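PDB 4G2A: hypothetical protein from Legionella pneumophila subsp. pneumophila, which is of unknown function but may bind a nutrient, pairing a beta-rich region with a C-terminal YARHG domain. Local coordinates for residues 27-32 against 176-181; 109-114 against 124-129; 253-258 against 315-320; 270-275 against 288-293. All coordinates share one frame; numbering follows the deposited sequence.

Interaction 1: residues 27-32 against 176-181; sequences LIRISG and RLEVIP. With SO4 (sulfate ion), chain D; SO4 (sulfate ion), chain E.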
loop_
_atom_site.group_PDB
_atom_site.type_symbol
_atom_site.label_atom_id
_atom_site.label_comp_id
_atom_site.label_asym_id
_atom_site.label_seq_id
_atom_site.Cartn_x
_atom_site.Cartn_y
_atom_site.Cartn_z
ATOM N N LEU A 27 8.029 -14.790 3.683
ATOM C CA LEU A 27 6.634 -14.981 3.317
ATOM C C LEU A 27 5.941 -13.733 3.813
ATOM O O LEU A 27 5.721 -13.598 5.013
ATOM C CB LEU A 27 6.108 -16.285 3.941
ATOM C CG LEU A 27 4.666 -16.696 3.649
ATOM C CD1 LEU A 27 4.474 -17.054 2.166
ATOM C CD2 LEU A 27 4.273 -17.894 4.505
ATOM N N ILE A 28 5.723 -12.757 2.916
ATOM C CA ILE A 28 5.202 -11.451 3.291
ATOM C C ILE A 28 3.796 -11.238 2.697
ATOM O O ILE A 28 3.605 -11.142 1.482
ATOM C CB ILE A 28 6.235 -10.362 2.868
ATOM C CG1 ILE A 28 7.589 -10.598 3.615
ATOM C CG2 ILE A 28 5.698 -8.940 3.128
ATOM C CD1 ILE A 28 8.838 -10.089 2.926
ATOM N N ARG A 29 2.819 -11.157 3.588
ATOM C CA ARG A 29 1.414 -10.995 3.237
ATOM C C ARG A 29 0.969 -9.632 3.701
ATOM O O ARG A 29 1.111 -9.327 4.872
ATOM C CB ARG A 29 0.579 -12.121 3.878
ATOM C CG ARG A 29 -0.749 -12.335 3.199
ATOM C CD ARG A 29 -1.511 -13.429 3.894
ATOM N NE ARG A 29 -2.865 -13.591 3.369
ATOM C CZ ARG A 29 -3.918 -12.954 3.858
ATOM N NH1 ARG A 29 -3.782 -12.113 4.875
ATOM N NH2 ARG A 29 -5.112 -13.134 3.323
ATOM N N ILE A 30 0.509 -8.785 2.772
ATOM C CA ILE A 30 0.085 -7.403 3.045
ATOM C C ILE A 30 -1.380 -7.331 2.638
ATOM O O ILE A 30 -1.718 -7.510 1.457
ATOM C CB ILE A 30 0.997 -6.364 2.319
ATOM C CG1 ILE A 30 2.505 -6.631 2.590
ATOM C CG2 ILE A 30 0.603 -4.942 2.703
ATOM C CD1 ILE A 30 3.523 -5.682 1.881
ATOM N N SER A 31 -2.255 -7.203 3.639
ATOM C CA SER A 31 -3.708 -7.255 3.438
ATOM C C SER A 31 -4.409 -5.940 3.769
ATOM O O SER A 31 -4.222 -5.410 4.857
ATOM C CB SER A 31 -4.304 -8.381 4.271
ATOM O OG SER A 31 -5.668 -8.505 3.919
ATOM N N GLY A 32 -5.229 -5.457 2.835
ATOM C CA GLY A 32 -5.976 -4.201 2.944
ATOM C C GLY A 32 -7.322 -4.315 3.634
ATOM O O GLY A 32 -7.992 -5.341 3.544
ATOM N N ARG A 176 8.689 -14.585 -1.054
ATOM C CA ARG A 176 7.284 -14.645 -1.437
ATOM C C ARG A 176 6.569 -13.410 -0.902
ATOM O O ARG A 176 6.581 -13.163 0.305
ATOM C CB ARG A 176 6.617 -15.942 -0.973
ATOM C CG ARG A 176 6.866 -17.073 -1.949
ATOM C CD ARG A 176 7.409 -18.323 -1.301
ATOM N NE ARG A 176 8.190 -18.019 -0.106
ATOM C CZ ARG A 176 8.350 -18.861 0.905
ATOM N NH1 ARG A 176 7.822 -20.079 0.856
ATOM N NH2 ARG A 176 9.043 -18.495 1.971
ATOM N N LEU A 177 6.003 -12.600 -1.822
ATOM C CA LEU A 177 5.306 -11.359 -1.492
ATOM C C LEU A 177 3.888 -11.371 -2.031
ATOM O O LEU A 177 3.662 -11.694 -3.200
ATOM C CB LEU A 177 6.061 -10.121 -2.025
ATOM C CG LEU A 177 7.549 -10.016 -1.667
ATOM C CD1 LEU A 177 8.373 -9.685 -2.901
ATOM C CD2 LEU A 177 7.766 -8.985 -0.572
ATOM N N GLU A 178 2.934 -10.986 -1.188
ATOM C CA GLU A 178 1.543 -10.969 -1.619
ATOM C C GLU A 178 0.833 -9.713 -1.110
ATOM O O GLU A 178 0.793 -9.477 0.101
ATOM C CB GLU A 178 0.838 -12.252 -1.140
ATOM C CG GLU A 178 -0.504 -12.543 -1.791
ATOM C CD GLU A 178 -1.199 -13.795 -1.280
ATOM O OE1 GLU A 178 -1.140 -14.057 -0.057
ATOM O OE2 GLU A 178 -1.820 -14.508 -2.103
ATOM N N VAL A 179 0.278 -8.903 -2.053
ATOM C CA VAL A 179 -0.522 -7.711 -1.736
ATOM C C VAL A 179 -1.991 -8.023 -2.083
ATOM O O VAL A 179 -2.285 -8.467 -3.196
ATOM C CB VAL A 179 -0.006 -6.433 -2.409
ATOM C CG1 VAL A 179 -0.968 -5.264 -2.154
ATOM C CG2 VAL A 179 1.401 -6.101 -1.911
ATOM N N ILE A 180 -2.878 -7.894 -1.080
ATOM C CA ILE A 180 -4.313 -8.233 -1.141
ATOM C C ILE A 180 -5.127 -7.025 -0.688
ATOM O O ILE A 180 -5.428 -6.901 0.497
ATOM C CB ILE A 180 -4.654 -9.501 -0.280
ATOM C CG1 ILE A 180 -3.647 -10.624 -0.511
ATOM C CG2 ILE A 180 -6.107 -9.996 -0.505
ATOM C CD1 ILE A 180 -3.419 -11.477 0.683
ATOM N N PRO A 181 -5.540 -6.157 -1.632
ATOM C CA PRO A 181 -6.281 -4.942 -1.239
ATOM C C PRO A 181 -7.655 -5.196 -0.605
ATOM O O PRO A 181 -8.108 -4.373 0.194
ATOM C CB PRO A 181 -6.420 -4.181 -2.559
ATOM C CG PRO A 181 -5.305 -4.691 -3.420
ATOM C CD PRO A 181 -5.217 -6.143 -3.077
HETATM S S SO4 D . -7.468 -11.318 5.038
HETATM O O1 SO4 D . -8.314 -10.158 5.330
HETATM O O2 SO4 D . -7.186 -11.397 3.597
HETATM O O3 SO4 D . -6.213 -11.213 5.776
HETATM O O4 SO4 D . -8.173 -12.523 5.480
HETATM S S SO4 E . -4.668 -16.100 0.251
HETATM O O1 SO4 E . -5.870 -15.599 0.926
HETATM O O2 SO4 E . -4.544 -15.473 -1.069
HETATM O O3 SO4 E . -3.484 -15.793 1.071
HETATM O O4 SO4 E . -4.767 -17.551 0.074
#
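The guanidinium of Arg29 has the methyl CD1 of Ile180 over one face, 3.5 Å from Arg29 NE, while two sulfate ions, probably from the crystallisation liquor, sit at its edge. Arg29 NH1 and NH2 grip one and the same sulfate, through its O3 and O2, each at 2.7 Å. Arg29 NE reaches O3 of the second sulfate at 3.2 Å in a nearly straight bond (172°). Arg29 leaves the strand with CG anti to the backbone N (chi1 -159°) and runs extended to NE, alongside the equally extended Glu178. The guanidinium and carboxylate planes stand 81° apart, and Arg29 NE to Glu178 OE1 is a long salt bridge of 3.9 Å. The carboxylate also lies close to the second sulfate, a crowding of charge that Arg29 probably helps to offset. At the other end, Leu27 CB lies over a face of the Arg176 guanidinium, whose NH2 bonds the Glu26 carbonyl. The sheet face bearing Ile28, Ile30, Leu177 and Val179 is apolar, Ile28 CD1 meeting Leu177 CD2 at 3.8 Å. Five backbone hydrogen bonds alternate in direction between the strands. This is in-register parallel pairing of strands 21-33 and 174-180, each with an antiparallel neighbour besides, 43-54 and 215-220.

Interaction 2: residues 109-114 against 124-129; sequences GNIAPD and AYFWKT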
loop_
_atom_site.group_PDB
_atom_site.type_symbol
_atom_site.label_atom_id
_atom_site.label_comp_id
_atom_site.label_asym_id
_atom_site.label_seq_id
_atom_site.Cartn_x
_atom_site.Cartn_y
_atom_site.Cartn_z
ATOM N N GLY A 109 14.192 1.975 20.089
ATOM C CA GLY A 109 15.464 2.662 20.177
ATOM C C GLY A 109 15.833 3.316 18.875
ATOM O O GLY A 109 15.055 3.294 17.914
ATOM N N ASN A 110 17.025 3.904 18.845
ATOM C CA ASN A 110 17.540 4.575 17.667
ATOM C C ASN A 110 18.489 3.689 16.907
ATOM O O ASN A 110 19.179 2.855 17.491
ATOM C CB ASN A 110 18.215 5.888 18.041
ATOM C CG ASN A 110 17.203 6.926 18.393
ATOM O OD1 ASN A 110 16.979 7.215 19.558
ATOM N ND2 ASN A 110 16.458 7.394 17.402
ATOM N N ILE A 111 18.512 3.883 15.581
ATOM C CA ILE A 111 19.361 3.161 14.653
ATOM C C ILE A 111 19.975 4.182 13.704
ATOM O O ILE A 111 19.355 5.199 13.395
ATOM C CB ILE A 111 18.584 2.015 13.935
ATOM C CG1 ILE A 111 19.547 0.990 13.337
ATOM C CG2 ILE A 111 17.578 2.514 12.880
ATOM C CD1 ILE A 111 19.164 -0.402 13.653
ATOM N N ALA A 112 21.227 3.958 13.303
ATOM C CA ALA A 112 21.868 4.874 12.362
ATOM C C ALA A 112 21.459 4.480 10.956
ATOM O O ALA A 112 21.421 3.273 10.662
ATOM C CB ALA A 112 23.371 4.822 12.518
ATOM N N PRO A 113 21.093 5.445 10.078
ATOM C CA PRO A 113 20.690 5.070 8.706
ATOM C C PRO A 113 21.880 4.525 7.901
ATOM O O PRO A 113 23.037 4.737 8.261
ATOM C CB PRO A 113 20.150 6.380 8.108
ATOM C CG PRO A 113 20.047 7.338 9.243
ATOM C CD PRO A 113 21.053 6.911 10.260
ATOM N N ASP A 114 21.577 3.761 6.848
ATOM C CA ASP A 114 22.544 3.144 5.928
ATOM C C ASP A 114 21.933 3.257 4.556
ATOM O O ASP A 114 21.440 2.278 4.004
ATOM C CB ASP A 114 22.839 1.682 6.332
ATOM C CG ASP A 114 24.137 1.112 5.790
ATOM O OD1 ASP A 114 24.698 1.700 4.835
ATOM O OD2 ASP A 114 24.580 0.062 6.300
ATOM N N ALA A 124 13.808 2.157 15.337
ATOM C CA ALA A 124 13.594 0.715 15.152
ATOM C C ALA A 124 13.169 0.048 16.457
ATOM O O ALA A 124 13.369 0.621 17.522
ATOM C CB ALA A 124 14.871 0.055 14.634
ATOM N N TYR A 125 12.550 -1.148 16.359
ATOM C CA TYR A 125 12.217 -2.046 17.474
ATOM C C TYR A 125 13.296 -3.105 17.497
ATOM O O TYR A 125 13.613 -3.653 16.447
ATOM C CB TYR A 125 10.820 -2.673 17.342
ATOM C CG TYR A 125 9.685 -1.677 17.396
ATOM C CD1 TYR A 125 9.582 -0.756 18.438
ATOM C CD2 TYR A 125 8.683 -1.680 16.431
ATOM C CE1 TYR A 125 8.534 0.165 18.489
ATOM C CE2 TYR A 125 7.631 -0.762 16.474
ATOM C CZ TYR A 125 7.558 0.153 17.509
ATOM O OH TYR A 125 6.546 1.081 17.528
ATOM N N PHE A 126 13.909 -3.347 18.656
ATOM C CA PHE A 126 15.031 -4.288 18.793
ATOM C C PHE A 126 14.668 -5.517 19.614
ATOM O O PHE A 126 13.872 -5.436 20.550
ATOM C CB PHE A 126 16.237 -3.587 19.455
ATOM C CG PHE A 126 16.869 -2.462 18.663
ATOM C CD1 PHE A 126 16.336 -1.175 18.700
ATOM C CD2 PHE A 126 18.037 -2.672 17.937
ATOM C CE1 PHE A 126 16.913 -0.137 17.964
ATOM C CE2 PHE A 126 18.636 -1.624 17.225
ATOM C CZ PHE A 126 18.070 -0.361 17.245
ATOM N N TRP A 127 15.293 -6.653 19.286
ATOM C CA TRP A 127 15.122 -7.916 20.003
ATOM C C TRP A 127 16.387 -8.782 19.837
ATOM O O TRP A 127 17.123 -8.632 18.856
ATOM C CB TRP A 127 13.845 -8.660 19.533
ATOM C CG TRP A 127 13.872 -9.127 18.102
ATOM C CD1 TRP A 127 14.240 -10.362 17.652
ATOM C CD2 TRP A 127 13.444 -8.395 16.947
ATOM N NE1 TRP A 127 14.150 -10.414 16.283
ATOM C CE2 TRP A 127 13.632 -9.233 15.825
ATOM C CE3 TRP A 127 12.934 -7.099 16.746
ATOM C CZ2 TRP A 127 13.343 -8.815 14.516
ATOM C CZ3 TRP A 127 12.658 -6.688 15.452
ATOM C CH2 TRP A 127 12.864 -7.543 14.355
ATOM N N LYS A 128 16.640 -9.679 20.800
ATOM C CA LYS A 128 17.794 -10.580 20.734
ATOM C C LYS A 128 17.391 -11.873 20.074
ATOM O O LYS A 128 16.235 -12.292 20.182
ATOM C CB LYS A 128 18.394 -10.863 22.129
ATOM C CG LYS A 128 18.951 -9.637 22.849
ATOM C CD LYS A 128 20.327 -9.167 22.333
ATOM C CE LYS A 128 20.646 -7.754 22.772
ATOM N NZ LYS A 128 20.627 -7.596 24.258
ATOM N N THR A 129 18.337 -12.486 19.349
ATOM C CA THR A 129 18.148 -13.775 18.676
ATOM C C THR A 129 19.423 -14.606 18.887
ATOM O O THR A 129 20.514 -14.165 18.525
ATOM C CB THR A 129 17.788 -13.622 17.183
ATOM O OG1 THR A 129 18.935 -13.176 16.468
ATOM C CG2 THR A 129 16.639 -12.671 16.930
#
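Gly109 N gives its hydrogen to Ala124 O at 3.0 Å, and Ala124 N returns a bond to Gly109 O at 3.1 Å, so the two residues form an antiparallel hydrogen-bonded pair. It is the one bridge between these segments; backbone bonding continues with Ile111 to Glu122 and Phe126 to Gln107, and the remaining contact is made largely by side chains. The ring of Phe126 is set against 109-111, its CG anti to its own carbonyl carbon (chi1 -65°). Gly109 meets the ring at its edge, Gly109 C lying 3.7 Å from Phe126 CE1. The carbonyl oxygen of Asn110 comes obliquely to the ring, 3.4 Å from Phe126 CZ. Ile111 completes the group with both its branches: CD1 slants against the ring at 3.8 Å from Phe126 CZ, whereas CG2 drops to Ala124 CB at 4.1 Å. Its chi1 of -161° is what divides the work, sending CG1 and CD1 to the phenylalanine and leaving CG2 over the alanine. The side chain of Asn110 points away, and its ND2 bonds the carbonyl of Glu122. The whole contact lies near the protein surface, where strand 102-110 ends beside strand 123-131. On its other edge strand 123-131 pairs with strand 60-68, whose Ala65 touches both Ile111 and Phe126.

Interaction 3: residues 253-258 against 315-320; sequences DALSKL and LSMINQ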
loop_
_atom_site.group_PDB
_atom_site.type_symbol
_atom_site.label_atom_id
_atom_site.label_comp_id
_atom_site.label_asym_id
_atom_site.label_seq_id
_atom_site.Cartn_x
_atom_site.Cartn_y
_atom_site.Cartn_z
ATOM N N ASP A 253 -11.446 26.315 -18.094
ATOM C CA ASP A 253 -12.576 26.613 -18.975
ATOM C C ASP A 253 -13.690 25.551 -18.792
ATOM O O ASP A 253 -14.295 25.113 -19.775
ATOM C CB ASP A 253 -12.081 26.669 -20.443
ATOM C CG ASP A 253 -11.421 25.391 -20.956
ATOM O OD1 ASP A 253 -10.415 24.955 -20.354
ATOM O OD2 ASP A 253 -11.903 24.841 -21.968
ATOM N N ALA A 254 -13.956 25.138 -17.538
ATOM C CA ALA A 254 -14.910 24.094 -17.172
ATOM C C ALA A 254 -16.254 24.156 -17.916
ATOM O O ALA A 254 -16.648 23.131 -18.466
ATOM C CB ALA A 254 -15.144 24.089 -15.675
ATOM N N LEU A 255 -16.942 25.317 -17.965
ATOM C CA LEU A 255 -18.259 25.395 -18.627
ATOM C C LEU A 255 -18.155 25.248 -20.144
ATOM O O LEU A 255 -18.968 24.532 -20.731
ATOM C CB LEU A 255 -19.008 26.679 -18.253
ATOM C CG LEU A 255 -19.388 26.800 -16.765
ATOM C CD1 LEU A 255 -20.219 28.021 -16.506
ATOM C CD2 LEU A 255 -20.085 25.545 -16.258
ATOM N N SER A 256 -17.123 25.864 -20.760
ATOM C CA SER A 256 -16.834 25.782 -22.196
ATOM C C SER A 256 -16.433 24.358 -22.588
ATOM O O SER A 256 -16.910 23.847 -23.598
ATOM C CB SER A 256 -15.716 26.756 -22.573
ATOM O OG SER A 256 -15.982 28.069 -22.104
ATOM N N LYS A 257 -15.569 23.719 -21.772
ATOM C CA LYS A 257 -15.072 22.355 -21.956
ATOM C C LYS A 257 -16.223 21.323 -21.787
ATOM O O LYS A 257 -16.304 20.390 -22.592
ATOM C CB LYS A 257 -13.913 22.083 -20.978
ATOM C CG LYS A 257 -12.876 21.094 -21.479
ATOM C CD LYS A 257 -11.682 21.022 -20.532
ATOM C CE LYS A 257 -10.785 19.833 -20.809
ATOM N NZ LYS A 257 -9.548 19.855 -19.979
ATOM N N LEU A 258 -17.125 21.507 -20.782
ATOM C CA LEU A 258 -18.267 20.596 -20.570
ATOM C C LEU A 258 -19.264 20.659 -21.752
ATOM O O LEU A 258 -19.837 19.635 -22.126
ATOM C CB LEU A 258 -19.019 20.900 -19.257
ATOM C CG LEU A 258 -18.434 20.454 -17.927
ATOM C CD1 LEU A 258 -19.092 21.206 -16.772
ATOM C CD2 LEU A 258 -18.624 18.981 -17.699
ATOM N N LEU A 315 -22.271 18.693 -10.674
ATOM C CA LEU A 315 -23.658 18.659 -11.177
ATOM C C LEU A 315 -24.179 20.055 -11.446
ATOM O O LEU A 315 -24.915 20.252 -12.410
ATOM C CB LEU A 315 -24.595 17.922 -10.207
ATOM C CG LEU A 315 -24.380 16.401 -10.188
ATOM C CD1 LEU A 315 -24.898 15.788 -8.893
ATOM C CD2 LEU A 315 -24.958 15.738 -11.456
ATOM N N SER A 316 -23.751 21.037 -10.615
ATOM C CA SER A 316 -24.130 22.438 -10.759
ATOM C C SER A 316 -23.457 23.030 -12.024
ATOM O O SER A 316 -24.098 23.790 -12.752
ATOM C CB SER A 316 -23.778 23.227 -9.501
ATOM O OG SER A 316 -24.118 24.597 -9.651
HETATM N N MSE A 317 -22.200 22.642 -12.300
HETATM C CA MSE A 317 -21.441 23.067 -13.486
HETATM C C MSE A 317 -22.070 22.523 -14.777
HETATM O O MSE A 317 -22.218 23.266 -15.750
HETATM C CB MSE A 317 -19.985 22.625 -13.391
HETATM C CG MSE A 317 -19.101 23.563 -12.595
HETATM SE SE MSE A 317 -17.291 22.803 -12.472
HETATM C CE MSE A 317 -16.250 24.444 -12.020
ATOM N N ILE A 318 -22.497 21.246 -14.761
ATOM C CA ILE A 318 -23.161 20.601 -15.896
ATOM C C ILE A 318 -24.469 21.356 -16.199
ATOM O O ILE A 318 -24.732 21.678 -17.361
ATOM C CB ILE A 318 -23.362 19.071 -15.655
ATOM C CG1 ILE A 318 -22.011 18.349 -15.578
ATOM C CG2 ILE A 318 -24.277 18.424 -16.719
ATOM C CD1 ILE A 318 -22.056 16.991 -14.826
ATOM N N ASN A 319 -25.219 21.732 -15.153
ATOM C CA ASN A 319 -26.466 22.478 -15.298
ATOM C C ASN A 319 -26.252 23.841 -15.973
ATOM O O ASN A 319 -27.092 24.265 -16.770
ATOM C CB ASN A 319 -27.170 22.657 -13.943
ATOM C CG ASN A 319 -28.540 23.274 -14.064
ATOM O OD1 ASN A 319 -29.355 22.900 -14.915
ATOM N ND2 ASN A 319 -28.812 24.252 -13.240
ATOM N N GLN A 320 -25.135 24.498 -15.671
ATOM C CA GLN A 320 -24.753 25.808 -16.208
ATOM C C GLN A 320 -24.096 25.711 -17.577
ATOM O O GLN A 320 -24.205 26.660 -18.361
ATOM C CB GLN A 320 -23.770 26.523 -15.253
ATOM C CG GLN A 320 -24.339 26.842 -13.878
ATOM C CD GLN A 320 -23.278 27.378 -12.970
ATOM O OE1 GLN A 320 -22.668 28.421 -13.225
ATOM N NE2 GLN A 320 -23.033 26.669 -11.887
#
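Met317, a selenomethionine in this crystal, meets three residues of helix 254-259. Its CE rests on Ala254 CB at 3.8 Å, and its CB is touched by Leu258 CD1 at 3.8 Å and by Leu255 CD2 at 4.1 Å. Extended beyond CG (chi2 177°), the chain carries its selenium and end methyl to Ala254 at the start of the opposing helix. Leu258 divides its two methyls between consecutive residues: while CD1 sits on Met317, CD2 meets Ile318 CG1 at 4.0 Å, each neighbour being crossed at about a right angle. Leu255 reaches in from the more exposed side, its CD2 3.2 Å from Met317 O and 3.9 Å from Gln320 CB. The amide of Gln320 turns back on its own helix, NE2 making weak hydrogen bonds to the carbonyl oxygen and OG of Ser316. No hydrogen bond links the segments. Ala321, next along helix 309-321, touches both leucines; further out, Trp248 and Leu269 pack on Leu258, and Leu249 touches Met317. The short segment axes cross at -68°, 9.2 Å apart at closest approach, so this is steeply crossed helix-helix packing, sealed by leucine and methionine, within the small helical bundle that carries the YARHG sequence.

Interaction 4: residues 270-275 against 288-293; sequences RNTIYA and EYFSKK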
loop_
_atom_site.group_PDB
_atom_site.type_symbol
_atom_site.label_atom_id
_atom_site.label_comp_id
_atom_site.label_asym_id
_atom_site.label_seq_id
_atom_site.Cartn_x
_atom_site.Cartn_y
_atom_site.Cartn_z
ATOM N N ARG A 270 -22.229 12.456 -16.041
ATOM C CA ARG A 270 -23.227 12.761 -15.023
ATOM C C ARG A 270 -23.533 11.547 -14.160
ATOM O O ARG A 270 -23.636 11.671 -12.940
ATOM C CB ARG A 270 -24.533 13.252 -15.690
ATOM C CG ARG A 270 -25.730 13.378 -14.731
ATOM C CD ARG A 270 -27.076 13.520 -15.430
ATOM N NE ARG A 270 -27.130 14.664 -16.342
ATOM C CZ ARG A 270 -27.251 15.938 -15.969
ATOM N NH1 ARG A 270 -27.311 16.262 -14.676
ATOM N NH2 ARG A 270 -27.294 16.900 -16.883
ATOM N N ASN A 271 -23.747 10.396 -14.803
ATOM C CA ASN A 271 -24.150 9.184 -14.129
ATOM C C ASN A 271 -22.989 8.518 -13.366
ATOM O O ASN A 271 -23.254 7.868 -12.350
ATOM C CB ASN A 271 -24.836 8.263 -15.111
ATOM C CG ASN A 271 -26.250 8.745 -15.361
ATOM O OD1 ASN A 271 -27.139 8.553 -14.534
ATOM N ND2 ASN A 271 -26.476 9.480 -16.444
ATOM N N THR A 272 -21.712 8.803 -13.765
ATOM C CA THR A 272 -20.484 8.332 -13.106
ATOM C C THR A 272 -20.404 8.952 -11.679
ATOM O O THR A 272 -19.864 8.319 -10.756
ATOM C CB THR A 272 -19.285 8.695 -13.993
ATOM O OG1 THR A 272 -19.328 7.866 -15.144
ATOM C CG2 THR A 272 -17.917 8.521 -13.308
ATOM N N ILE A 273 -20.967 10.175 -11.514
ATOM C CA ILE A 273 -20.998 10.924 -10.252
ATOM C C ILE A 273 -21.751 10.098 -9.193
ATOM O O ILE A 273 -21.323 10.061 -8.039
ATOM C CB ILE A 273 -21.603 12.357 -10.443
ATOM C CG1 ILE A 273 -20.713 13.217 -11.371
ATOM C CG2 ILE A 273 -21.800 13.076 -9.101
ATOM C CD1 ILE A 273 -21.354 14.490 -11.925
ATOM N N TYR A 274 -22.811 9.375 -9.625
ATOM C CA TYR A 274 -23.666 8.519 -8.804
ATOM C C TYR A 274 -23.156 7.074 -8.737
ATOM O O TYR A 274 -23.323 6.431 -7.706
ATOM C CB TYR A 274 -25.089 8.504 -9.393
ATOM C CG TYR A 274 -25.733 9.864 -9.505
ATOM C CD1 TYR A 274 -26.433 10.413 -8.436
ATOM C CD2 TYR A 274 -25.717 10.566 -10.706
ATOM C CE1 TYR A 274 -27.082 11.637 -8.551
ATOM C CE2 TYR A 274 -26.325 11.819 -10.818
ATOM C CZ TYR A 274 -27.009 12.348 -9.736
ATOM O OH TYR A 274 -27.638 13.567 -9.821
ATOM N N ALA A 275 -22.586 6.556 -9.859
ATOM C CA ALA A 275 -22.033 5.193 -10.025
ATOM C C ALA A 275 -20.854 4.965 -9.093
ATOM O O ALA A 275 -20.558 3.830 -8.724
ATOM C CB ALA A 275 -21.606 4.977 -11.459
ATOM N N GLU A 288 -25.231 -1.506 -18.902
ATOM C CA GLU A 288 -24.181 -2.134 -19.695
ATOM C C GLU A 288 -22.835 -1.400 -19.582
ATOM O O GLU A 288 -21.795 -2.071 -19.547
ATOM C CB GLU A 288 -24.597 -2.213 -21.170
ATOM C CG GLU A 288 -23.942 -3.380 -21.894
ATOM C CD GLU A 288 -23.674 -3.185 -23.374
ATOM O OE1 GLU A 288 -24.591 -2.733 -24.098
ATOM O OE2 GLU A 288 -22.557 -3.535 -23.820
ATOM N N TYR A 289 -22.855 -0.038 -19.571
ATOM C CA TYR A 289 -21.664 0.812 -19.475
ATOM C C TYR A 289 -20.926 0.634 -18.137
ATOM O O TYR A 289 -19.715 0.430 -18.137
ATOM C CB TYR A 289 -22.039 2.284 -19.685
ATOM C CG TYR A 289 -20.902 3.272 -19.519
ATOM C CD1 TYR A 289 -20.039 3.551 -20.573
ATOM C CD2 TYR A 289 -20.762 4.016 -18.349
ATOM C CE1 TYR A 289 -19.007 4.476 -20.434
ATOM C CE2 TYR A 289 -19.744 4.957 -18.206
ATOM C CZ TYR A 289 -18.882 5.199 -19.259
ATOM O OH TYR A 289 -17.892 6.139 -19.136
ATOM N N PHE A 290 -21.640 0.724 -17.014
ATOM C CA PHE A 290 -21.015 0.579 -15.701
ATOM C C PHE A 290 -20.729 -0.887 -15.360
ATOM O O PHE A 290 -19.834 -1.152 -14.557
ATOM C CB PHE A 290 -21.841 1.266 -14.603
ATOM C CG PHE A 290 -21.897 2.763 -14.805
ATOM C CD1 PHE A 290 -20.755 3.545 -14.656
ATOM C CD2 PHE A 290 -23.071 3.379 -15.218
ATOM C CE1 PHE A 290 -20.798 4.918 -14.887
ATOM C CE2 PHE A 290 -23.113 4.753 -15.450
ATOM C CZ PHE A 290 -21.983 5.516 -15.268
ATOM N N SER A 291 -21.433 -1.844 -16.000
ATOM C CA SER A 291 -21.141 -3.262 -15.774
ATOM C C SER A 291 -19.701 -3.567 -16.199
ATOM O O SER A 291 -19.036 -4.371 -15.555
ATOM C CB SER A 291 -22.115 -4.149 -16.541
ATOM O OG SER A 291 -21.781 -4.267 -17.916
ATOM N N LYS A 292 -19.217 -2.881 -17.254
ATOM C CA LYS A 292 -17.886 -3.051 -17.828
ATOM C C LYS A 292 -16.814 -2.172 -17.150
ATOM O O LYS A 292 -15.655 -2.234 -17.554
ATOM C CB LYS A 292 -17.923 -2.790 -19.346
ATOM C CG LYS A 292 -18.741 -3.834 -20.121
ATOM C CD LYS A 292 -18.620 -3.711 -21.644
ATOM C CE LYS A 292 -19.696 -2.847 -22.264
ATOM N NZ LYS A 292 -19.818 -3.072 -23.731
ATOM N N LYS A 293 -17.174 -1.375 -16.122
ATOM C CA LYS A 293 -16.204 -0.534 -15.401
ATOM C C LYS A 293 -15.716 -1.287 -14.178
ATOM O O LYS A 293 -16.541 -1.722 -13.365
ATOM C CB LYS A 293 -16.799 0.839 -15.000
ATOM C CG LYS A 293 -17.186 1.776 -16.159
ATOM C CD LYS A 293 -15.997 2.285 -16.961
ATOM C CE LYS A 293 -16.432 2.887 -18.269
ATOM N NZ LYS A 293 -15.297 3.509 -19.004
HETATM O O HOH W 1 -17.281 7.579 -16.722
#
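Phe290 gives up more surface here than any other residue, and Ala275 and Thr272 follow it. The methyl of Ala275 sits over one face of the phenyl ring in a CH-pi contact, CB 3.7 Å from the Phe290 ring centroid and 20° off its normal. CD2 of the preceding residue, Tyr289, lies over the centre of the opposite face, which leaves the phenylalanine layered between a methyl and a tyrosine. Thr272 approaches at the edge, OG1 3.3 Å from Phe290 CE1. With chi1 at -71°, OG1 stands beside its own backbone N, from where it bonds the carbonyl of Phe268. A water also donates to Thr272 OG1 at 2.6 Å and is hydrogen-bonded to Tyr289 OH at 2.9 Å, bridging the helices. Phe281 stacks on Phe290 and Phe268 on Tyr289, extending the aromatic cluster. No direct hydrogen bond crosses; the chemistry implies a join made by fit around one ring, with the buried threonine hydroxyl satisfied by backbone and water.

How the interactions relate
Interactions 1 and 2 both belong to the beta-rich part of the chain, their centres about 24 Å apart. Interaction 1, partly buried, joins distant strands by continuous backbone bonding, one face apolar, the other mixed and bearing the charged groups; interaction 2 is a surface contact between strands close in sequence, with one bonded pair and a phenylalanine. Interactions 3 and 4 lie in the helical YARHG region and rely on side-chain packing without a direct hydrogen bond, aliphatic in the partly buried interaction 3 and aromatic, with a bridging water, in the buried interaction 4. These two touch: Ile318 and Leu315 pack on Ile273, tying helix 309-321 to helix 263-275.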